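Local coordinates for protein interleukin-2 receptor subunit beta (Mus musculus, PDB 6DG5) that probably serves as the beta subunit of the interleukin-2 receptor, taking part also in interleukin-15 responses and carrying cytokine signals into the cell, at residues S14-S19 and P68-L73; R106-H111 and V129-H134. All blocks are in the same frame, centred on the assembly; numbering follows the deposited sequence.

Contact 1 of 2, residues S14-S19 and P68-L73; sequences SRANVS and PESQSL. With NAG (2-acetamido-2-deoxy-beta-D-glucopyranose), chain E.
S72 grips R15 O twice: S72 OG donates at 2.8 Å onto a lone pair in the carbonyl plane, and S72 N donates at 3.0 Å from above that plane. Y12 OH adds a further bond. The R15 side chain lies along the backbone of 68-71. CG is anti to the carbonyl carbon (chi1 -84°) and the chain bends at chi2, which brings the guanidinium over to E69 and Q71. E69 O lies over one face. E69 OE2 meets R15 NE at the edge in a salt bridge of 3.2 Å, with the two planes 77° apart. E69 OE1 bonds to Q131 N. Q71 NE2 donates to L73 O at 2.7 Å, almost straight, with the acceptor in the amide plane, which fixes the turn of the amide. Q71 OE1 faces R15 NH1, but the modelled spacing is too short to trust. V18 CG2 and L73 CD1 make a light but buried apolar touch at 4.2 Å. P68 and partly exposed E69 form the solvent side. The contact lies in the N-terminal domain, where loop 68-73 packs against the start of strand 17-23, which runs between strands 8-12 and 57-63.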
ATOM      1  N   SER B  14       0.414  -3.683 -14.945  1.00 21.69           N
ATOM      2  CA  SER B  14      -0.368  -3.711 -13.710  1.00 24.30           C
ATOM      3  C   SER B  14      -1.825  -3.316 -13.911  1.00 32.10           C
ATOM      4  O   SER B  14      -2.558  -3.178 -12.927  1.00 34.99           O
ATOM      5  CB  SER B  14       0.239  -2.830 -12.609  1.00 21.10           C
ATOM      6  OG  SER B  14      -0.017  -1.461 -12.862  1.00 20.10           O
ATOM      7  N   ARG B  15      -2.277  -3.139 -15.152  1.00 28.25           N
ATOM      8  CA  ARG B  15      -3.688  -2.864 -15.395  1.00 22.83           C
ATOM      9  C   ARG B  15      -4.281  -3.865 -16.379  1.00 27.14           C
ATOM     10  O   ARG B  15      -4.816  -4.899 -15.967  1.00 35.00           O
ATOM     11  CB  ARG B  15      -3.891  -1.435 -15.903  1.00 18.73           C
ATOM     12  CG  ARG B  15      -3.980  -0.388 -14.803  1.00 18.62           C
ATOM     13  CD  ARG B  15      -4.788  -0.899 -13.620  1.00 19.50           C
ATOM     14  NE  ARG B  15      -5.476   0.175 -12.908  1.00 20.02           N
ATOM     15  CZ  ARG B  15      -6.075   0.024 -11.731  1.00 27.90           C
ATOM     16  NH1 ARG B  15      -6.060  -1.154 -11.124  1.00 31.58           N
ATOM     17  NH2 ARG B  15      -6.682   1.054 -11.158  1.00 27.81           N
ATOM     18  N   ALA B  16      -4.190  -3.574 -17.681  1.00 24.17           N
ATOM     19  CA  ALA B  16      -4.817  -4.441 -18.672  1.00 20.25           C
ATOM     20  C   ALA B  16      -3.949  -4.668 -19.906  1.00 23.93           C
ATOM     21  O   ALA B  16      -4.482  -5.002 -20.971  1.00 30.13           O
ATOM     22  CB  ALA B  16      -6.167  -3.866 -19.103  1.00 21.76           C
ATOM     23  N   ASN B  17      -2.633  -4.511 -19.794  1.00 19.30           N
ATOM     24  CA  ASN B  17      -1.735  -4.599 -20.938  1.00 19.31           C
ATOM     25  C   ASN B  17      -0.591  -5.542 -20.601  1.00 34.84           C
ATOM     26  O   ASN B  17       0.096  -5.360 -19.590  1.00 35.56           O
ATOM     27  CB  ASN B  17      -1.204  -3.209 -21.319  1.00 18.92           C
ATOM     28  CG  ASN B  17      -0.416  -3.198 -22.631  1.00 34.46           C
ATOM     29  OD1 ASN B  17       0.110  -4.220 -23.083  1.00 37.50           O
ATOM     30  ND2 ASN B  17      -0.333  -2.019 -23.240  1.00 31.02           N
ATOM     31  N   VAL B  18      -0.403  -6.552 -21.445  1.00 38.63           N
ATOM     32  CA  VAL B  18       0.721  -7.470 -21.354  1.00 19.98           C
ATOM     33  C   VAL B  18       1.446  -7.426 -22.691  1.00 24.81           C
ATOM     34  O   VAL B  18       0.836  -7.656 -23.744  1.00 36.09           O
ATOM     35  CB  VAL B  18       0.272  -8.901 -21.019  1.00 20.61           C
ATOM     36  CG1 VAL B  18       1.467  -9.835 -20.968  1.00 21.05           C
ATOM     37  CG2 VAL B  18      -0.489  -8.924 -19.699  1.00 20.41           C
ATOM     38  N   SER B  19       2.741  -7.124 -22.653  1.00 25.80           N
ATOM     39  CA  SER B  19       3.553  -6.992 -23.857  1.00 29.69           C
ATOM     40  C   SER B  19       4.663  -8.032 -23.830  1.00 31.68           C
ATOM     41  O   SER B  19       5.403  -8.129 -22.847  1.00 34.25           O
ATOM     42  CB  SER B  19       4.146  -5.585 -23.971  1.00 27.82           C
ATOM     43  OG  SER B  19       4.789  -5.406 -25.220  1.00 21.69           O
ATOM     44  N   PRO B  68      -8.329   1.699 -19.747  1.00 34.80           N
ATOM     45  CA  PRO B  68      -6.884   1.656 -19.470  1.00 26.16           C
ATOM     46  C   PRO B  68      -6.578   1.331 -18.021  1.00 28.83           C
ATOM     47  O   PRO B  68      -5.597   0.632 -17.740  1.00 35.60           O
ATOM     48  CB  PRO B  68      -6.404   3.065 -19.853  1.00 21.18           C
ATOM     49  CG  PRO B  68      -7.516   3.659 -20.666  1.00 30.42           C
ATOM     50  CD  PRO B  68      -8.773   3.043 -20.144  1.00 34.73           C
ATOM     51  N   GLU B  69      -7.398   1.818 -17.090  1.00 23.85           N
ATOM     52  CA  GLU B  69      -7.210   1.582 -15.667  1.00 23.73           C
ATOM     53  C   GLU B  69      -7.996   0.379 -15.160  1.00 27.64           C
ATOM     54  O   GLU B  69      -8.192   0.246 -13.947  1.00 27.30           O
ATOM     55  CB  GLU B  69      -7.598   2.828 -14.867  1.00 21.58           C
ATOM     56  CG  GLU B  69      -6.800   4.080 -15.213  1.00 39.94           C
ATOM     57  CD  GLU B  69      -5.408   4.078 -14.610  1.00 47.94           C
ATOM     58  OE1 GLU B  69      -4.586   4.934 -15.004  1.00 50.68           O
ATOM     59  OE2 GLU B  69      -5.141   3.225 -13.739  1.00 48.87           O
ATOM     60  N   SER B  70      -8.449  -0.497 -16.054  1.00 22.52           N
ATOM     61  CA  SER B  70      -9.203  -1.673 -15.640  1.00 35.11           C
ATOM     62  C   SER B  70      -8.255  -2.738 -15.103  1.00 32.19           C
ATOM     63  O   SER B  70      -7.211  -3.015 -15.701  1.00 36.63           O
ATOM     64  CB  SER B  70     -10.022  -2.226 -16.804  1.00 38.86           C
ATOM     65  OG  SER B  70      -9.212  -3.007 -17.662  1.00 42.32           O
ATOM     66  N   GLN B  71      -8.621  -3.334 -13.969  1.00 23.51           N
ATOM     67  CA  GLN B  71      -7.788  -4.344 -13.315  1.00 23.17           C
ATOM     68  C   GLN B  71      -8.142  -5.704 -13.900  1.00 30.84           C
ATOM     69  O   GLN B  71      -9.019  -6.413 -13.404  1.00 29.60           O
ATOM     70  CB  GLN B  71      -7.981  -4.314 -11.804  1.00 23.97           C
ATOM     71  CG  GLN B  71      -6.946  -5.126 -11.039  1.00 23.67           C
ATOM     72  CD  GLN B  71      -5.547  -4.579 -11.213  1.00 38.09           C
ATOM     73  OE1 GLN B  71      -5.319  -3.377 -11.088  1.00 40.60           O
ATOM     74  NE2 GLN B  71      -4.601  -5.457 -11.519  1.00 31.21           N
ATOM     75  N   SER B  72      -7.431  -6.086 -14.962  1.00 22.96           N
ATOM     76  CA  SER B  72      -7.766  -7.314 -15.673  1.00 23.57           C
ATOM     77  C   SER B  72      -7.157  -8.551 -15.023  1.00 28.82           C
ATOM     78  O   SER B  72      -7.679  -9.655 -15.204  1.00 39.15           O
ATOM     79  CB  SER B  72      -7.315  -7.217 -17.131  1.00 54.39           C
ATOM     80  OG  SER B  72      -5.903  -7.157 -17.221  1.00 59.86           O
ATOM     81  N   LEU B  73      -6.067  -8.396 -14.277  1.00 26.75           N
ATOM     82  CA  LEU B  73      -5.382  -9.520 -13.657  1.00 23.45           C
ATOM     83  C   LEU B  73      -5.157  -9.241 -12.177  1.00 23.79           C
ATOM     84  O   LEU B  73      -5.181  -8.093 -11.727  1.00 23.35           O
ATOM     85  CB  LEU B  73      -4.040  -9.803 -14.340  1.00 22.57           C
ATOM     86  CG  LEU B  73      -4.089 -10.227 -15.806  1.00 22.47           C
ATOM     87  CD1 LEU B  73      -2.693 -10.206 -16.405  1.00 21.71           C
ATOM     88  CD2 LEU B  73      -4.707 -11.609 -15.940  1.00 23.62           C
TER
HETATM   89  C1  NAG E   1       0.384  -1.804 -24.468  1.00 30.89           C
HETATM   90  C2  NAG E   1       0.030  -0.415 -25.027  1.00 28.15           C
HETATM   91  C3  NAG E   1       0.980  -0.013 -26.163  1.00 29.24           C
HETATM   92  C4  NAG E   1       2.439  -0.219 -25.777  1.00 24.23           C
HETATM   93  C5  NAG E   1       2.619  -1.655 -25.306  1.00 33.40           C
HETATM   94  C6  NAG E   1       4.026  -1.994 -24.870  1.00 40.07           C
HETATM   95  C7  NAG E   1      -2.363   0.103 -24.800  1.00 40.62           C
HETATM   96  C8  NAG E   1      -3.710   0.031 -25.454  1.00 39.98           C
HETATM   97  N2  NAG E   1      -1.344  -0.400 -25.502  1.00 32.86           N
HETATM   98  O3  NAG E   1       0.753   1.348 -26.508  1.00 28.00           O
HETATM   99  O4  NAG E   1       3.249   0.031 -26.921  1.00 30.75           O
HETATM  100  O5  NAG E   1       1.775  -1.865 -24.170  1.00 35.16           O
HETATM  101  O6  NAG E   1       4.091  -2.271 -23.478  1.00 41.47           O
HETATM  102  O7  NAG E   1      -2.206   0.595 -23.687  1.00 48.67           O

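Contact 2 of 2, residues R106-H111 and V129-H134. With FUC (alpha-L-fucopyranose), chain C.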
ATOM      1  N   ARG B 106       6.125  -3.972 -15.339  1.00 18.68           N
ATOM      2  CA  ARG B 106       6.859  -2.875 -15.972  1.00 17.28           C
ATOM      3  C   ARG B 106       5.844  -1.771 -16.252  1.00 27.53           C
ATOM      4  O   ARG B 106       5.152  -1.799 -17.273  1.00 42.34           O
ATOM      5  CB  ARG B 106       7.565  -3.327 -17.245  1.00 17.37           C
ATOM      6  CG  ARG B 106       8.831  -2.537 -17.546  1.00 17.49           C
ATOM      7  CD  ARG B 106       8.773  -1.860 -18.905  1.00 17.77           C
ATOM      8  NE  ARG B 106       9.535  -2.583 -19.922  1.00 20.33           N
ATOM      9  CZ  ARG B 106       8.990  -3.239 -20.940  1.00 22.07           C
ATOM     10  NH1 ARG B 106       9.762  -3.866 -21.819  1.00 26.94           N
ATOM     11  NH2 ARG B 106       7.673  -3.262 -21.089  1.00 18.91           N
ATOM     12  N   LEU B 107       5.766  -0.801 -15.343  1.00 15.57           N
ATOM     13  CA  LEU B 107       4.724   0.213 -15.388  1.00 23.21           C
ATOM     14  C   LEU B 107       4.913   1.146 -16.584  1.00 23.40           C
ATOM     15  O   LEU B 107       5.948   1.153 -17.256  1.00 29.70           O
ATOM     16  CB  LEU B 107       4.710   1.017 -14.089  1.00 18.07           C
ATOM     17  CG  LEU B 107       4.148   0.300 -12.861  1.00 15.16           C
ATOM     18  CD1 LEU B 107       4.739   0.861 -11.576  1.00 15.05           C
ATOM     19  CD2 LEU B 107       2.638   0.429 -12.852  1.00 30.82           C
ATOM     20  N   VAL B 108       3.881   1.942 -16.843  1.00 15.07           N
ATOM     21  CA  VAL B 108       3.914   2.930 -17.916  1.00 27.86           C
ATOM     22  C   VAL B 108       4.767   4.113 -17.483  1.00 32.21           C
ATOM     23  O   VAL B 108       4.703   4.555 -16.330  1.00 34.15           O
ATOM     24  CB  VAL B 108       2.483   3.364 -18.287  1.00 26.98           C
ATOM     25  CG1 VAL B 108       2.503   4.605 -19.166  1.00 15.89           C
ATOM     26  CG2 VAL B 108       1.757   2.228 -18.989  1.00 24.18           C
ATOM     27  N   ALA B 109       5.576   4.622 -18.411  1.00 37.71           N
ATOM     28  CA  ALA B 109       6.510   5.694 -18.103  1.00 28.95           C
ATOM     29  C   ALA B 109       5.771   6.921 -17.570  1.00 27.83           C
ATOM     30  O   ALA B 109       4.622   7.172 -17.945  1.00 45.49           O
ATOM     31  CB  ALA B 109       7.310   6.068 -19.349  1.00 29.71           C
ATOM     32  N   PRO B 110       6.403   7.694 -16.685  1.00 15.05           N
ATOM     33  CA  PRO B 110       5.762   8.919 -16.188  1.00 14.07           C
ATOM     34  C   PRO B 110       5.563   9.924 -17.312  1.00 19.25           C
ATOM     35  O   PRO B 110       6.337   9.981 -18.269  1.00 18.82           O
ATOM     36  CB  PRO B 110       6.751   9.440 -15.138  1.00 13.61           C
ATOM     37  CG  PRO B 110       7.569   8.249 -14.761  1.00 13.49           C
ATOM     38  CD  PRO B 110       7.679   7.426 -16.004  1.00 14.41           C
ATOM     39  N   HIS B 111       4.501  10.715 -17.192  1.00 14.93           N
ATOM     40  CA  HIS B 111       4.146  11.702 -18.198  1.00 15.77           C
ATOM     41  C   HIS B 111       3.844  13.029 -17.514  1.00 29.80           C
ATOM     42  O   HIS B 111       3.970  13.169 -16.293  1.00 36.00           O
ATOM     43  CB  HIS B 111       2.952  11.227 -19.035  1.00 16.53           C
ATOM     44  CG  HIS B 111       1.732  10.927 -18.226  1.00 22.45           C
ATOM     45  ND1 HIS B 111       0.813  11.895 -17.880  1.00 24.18           N
ATOM     46  CD2 HIS B 111       1.278   9.770 -17.689  1.00 23.23           C
ATOM     47  CE1 HIS B 111      -0.158  11.346 -17.173  1.00 25.21           C
ATOM     48  NE2 HIS B 111       0.101  10.057 -17.042  1.00 27.76           N
ATOM     49  N   VAL B 129       1.304  10.106 -13.253  1.00 27.20           N
ATOM     50  CA  VAL B 129       1.435   8.688 -13.562  1.00 32.53           C
ATOM     51  C   VAL B 129       0.086   8.134 -13.996  1.00 38.79           C
ATOM     52  O   VAL B 129      -0.971   8.657 -13.630  1.00 46.49           O
ATOM     53  CB  VAL B 129       1.987   7.886 -12.365  1.00 30.18           C
ATOM     54  CG1 VAL B 129       3.431   8.272 -12.094  1.00 30.86           C
ATOM     55  CG2 VAL B 129       1.128   8.118 -11.137  1.00 32.35           C
ATOM     56  N   SER B 130       0.131   7.062 -14.785  1.00 31.83           N
ATOM     57  CA  SER B 130      -1.068   6.419 -15.300  1.00 20.87           C
ATOM     58  C   SER B 130      -0.906   4.908 -15.243  1.00 16.08           C
ATOM     59  O   SER B 130       0.209   4.384 -15.187  1.00 27.74           O
ATOM     60  CB  SER B 130      -1.371   6.854 -16.742  1.00 28.31           C
ATOM     61  OG  SER B 130      -1.772   8.210 -16.800  1.00 35.54           O
ATOM     62  N   GLN B 131      -2.047   4.214 -15.255  1.00 16.80           N
ATOM     63  CA  GLN B 131      -2.095   2.751 -15.325  1.00 24.20           C
ATOM     64  C   GLN B 131      -1.350   2.099 -14.163  1.00 29.48           C
ATOM     65  O   GLN B 131      -0.686   1.072 -14.324  1.00 31.30           O
ATOM     66  CB  GLN B 131      -1.556   2.247 -16.665  1.00 16.79           C
ATOM     67  CG  GLN B 131      -2.590   2.236 -17.773  1.00 23.06           C
ATOM     68  CD  GLN B 131      -2.029   2.709 -19.093  1.00 29.34           C
ATOM     69  OE1 GLN B 131      -1.642   1.908 -19.943  1.00 35.60           O
ATOM     70  NE2 GLN B 131      -1.981   4.023 -19.273  1.00 31.86           N
ATOM     71  N   VAL B 132      -1.459   2.696 -12.981  1.00 32.52           N
ATOM     72  CA  VAL B 132      -0.865   2.149 -11.767  1.00 16.54           C
ATOM     73  C   VAL B 132      -1.974   1.501 -10.953  1.00 23.21           C
ATOM     74  O   VAL B 132      -2.960   2.157 -10.595  1.00 21.76           O
ATOM     75  CB  VAL B 132      -0.140   3.232 -10.953  1.00 16.10           C
ATOM     76  CG1 VAL B 132       0.499   2.613  -9.721  1.00 25.34           C
ATOM     77  CG2 VAL B 132       0.905   3.924 -11.808  1.00 15.26           C
ATOM     78  N   SER B 133      -1.815   0.215 -10.661  1.00 28.28           N
ATOM     79  CA  SER B 133      -2.851  -0.528  -9.963  1.00 19.14           C
ATOM     80  C   SER B 133      -2.941  -0.099  -8.505  1.00 19.80           C
ATOM     81  O   SER B 133      -1.948   0.282  -7.881  1.00 57.37           O
ATOM     82  CB  SER B 133      -2.575  -2.028 -10.040  1.00 20.83           C
ATOM     83  OG  SER B 133      -3.543  -2.761  -9.311  1.00 51.85           O
ATOM     84  N   HIS B 134      -4.160  -0.161  -7.965  1.00 21.12           N
ATOM     85  CA  HIS B 134      -4.343   0.028  -6.530  1.00 22.20           C
ATOM     86  C   HIS B 134      -3.613  -1.045  -5.737  1.00 30.97           C
ATOM     87  O   HIS B 134      -3.252  -0.824  -4.576  1.00 38.20           O
ATOM     88  CB  HIS B 134      -5.831   0.017  -6.190  1.00 33.63           C
ATOM     89  CG  HIS B 134      -6.515  -1.271  -6.527  1.00 30.60           C
ATOM     90  ND1 HIS B 134      -6.665  -1.715  -7.823  1.00 30.67           N
ATOM     91  CD2 HIS B 134      -7.084  -2.213  -5.739  1.00 26.40           C
ATOM     92  CE1 HIS B 134      -7.301  -2.873  -7.819  1.00 29.89           C
ATOM     93  NE2 HIS B 134      -7.569  -3.196  -6.567  1.00 26.60           N
TER
HETATM   94  C1  FUC C   7       4.799  -1.177 -22.863  1.00 36.10           C
HETATM   95  C2  FUC C   7       4.595  -1.266 -21.328  1.00 32.65           C
HETATM   96  C3  FUC C   7       5.689  -0.511 -20.557  1.00 34.87           C
HETATM   97  C4  FUC C   7       6.418   0.526 -21.440  1.00 37.04           C
HETATM   98  C5  FUC C   7       7.011  -0.164 -22.687  1.00 45.44           C
HETATM   99  C6  FUC C   7       7.268   0.791 -23.848  1.00 51.55           C
HETATM  100  O2  FUC C   7       4.510  -2.610 -20.873  1.00 27.28           O
HETATM  101  O3  FUC C   7       5.111   0.174 -19.454  1.00 40.31           O
HETATM  102  O4  FUC C   7       5.556   1.599 -21.811  1.00 33.83           O
HETATM  103  O5  FUC C   7       6.175  -1.233 -23.197  1.00 43.01           O
HETATM  104  O   HOH W   1       2.644   5.857 -14.949  1.00 24.11           O
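H111 NE2 and S130 OG share a hydrogen bond of 2.6 Å, and either may be the donor. The hydroxyl comes to the edge of the imidazole, near the ring plane. H111 CG sits between its backbone N and carbonyl carbon (chi1 58°), and this swings the ring across to S130. A water joins the backbones beside it, donating to V108 O at 2.8 Å and accepting from S130 N. V108 CG2 packs against the amide end of Q131, 3.5 Å from OE1, and the two side chains slant across each other. That OE1 also has a weak bond from N13. Deeper in, L107 CD2 touches V132 CG2 at 4.0 Å, and the two side chains cross at about a right angle. On the other side of 106-108 lies a fucose. Its O3 lies 2.5 Å from L107 O and also close to R106 O. R106 bends at chi2 and chi3 over this sugar. One guanidinium face covers C5, and NH2 has O2 at its edge, 3.2 Å away. With an alanine in place of R106 the guanidinium cover is gone, and the fucose would probably be freer to turn. The segment 106-111 runs from the interdomain link into the first strand of the second, fibronectin type-III domain, and 129-134 forms the first part of its BC loop, between strands 123-128 and 140-148. H134 of this loop bonds to an acidic side chain of another protein chain, as expected at the ligand-binding elbow of a type I cytokine receptor.

Overall arrangement
Contacts 1 and 2 follow one another along the chain and face each other across the joint of the two extracellular domains, with centres about 10 Å apart. Q71 OE1 and S133 OG, 2.6 Å apart, probably hydrogen-bond. S14 OG accepts from S133 N and lies 3.3 Å from L107 CD2. R15 NH1 reaches H134 ND1 weakly. The loops 68-73 and 129-134 both approach the chain of another protein, consistent with the cytokine-binding elbow of this receptor family. The glycan makes a second bridge. It starts at N17 of contact 1, and FUC C1 is 1.4 Å from NAG O6, a bond that carries the fucose over to R106-V108 of contact 2.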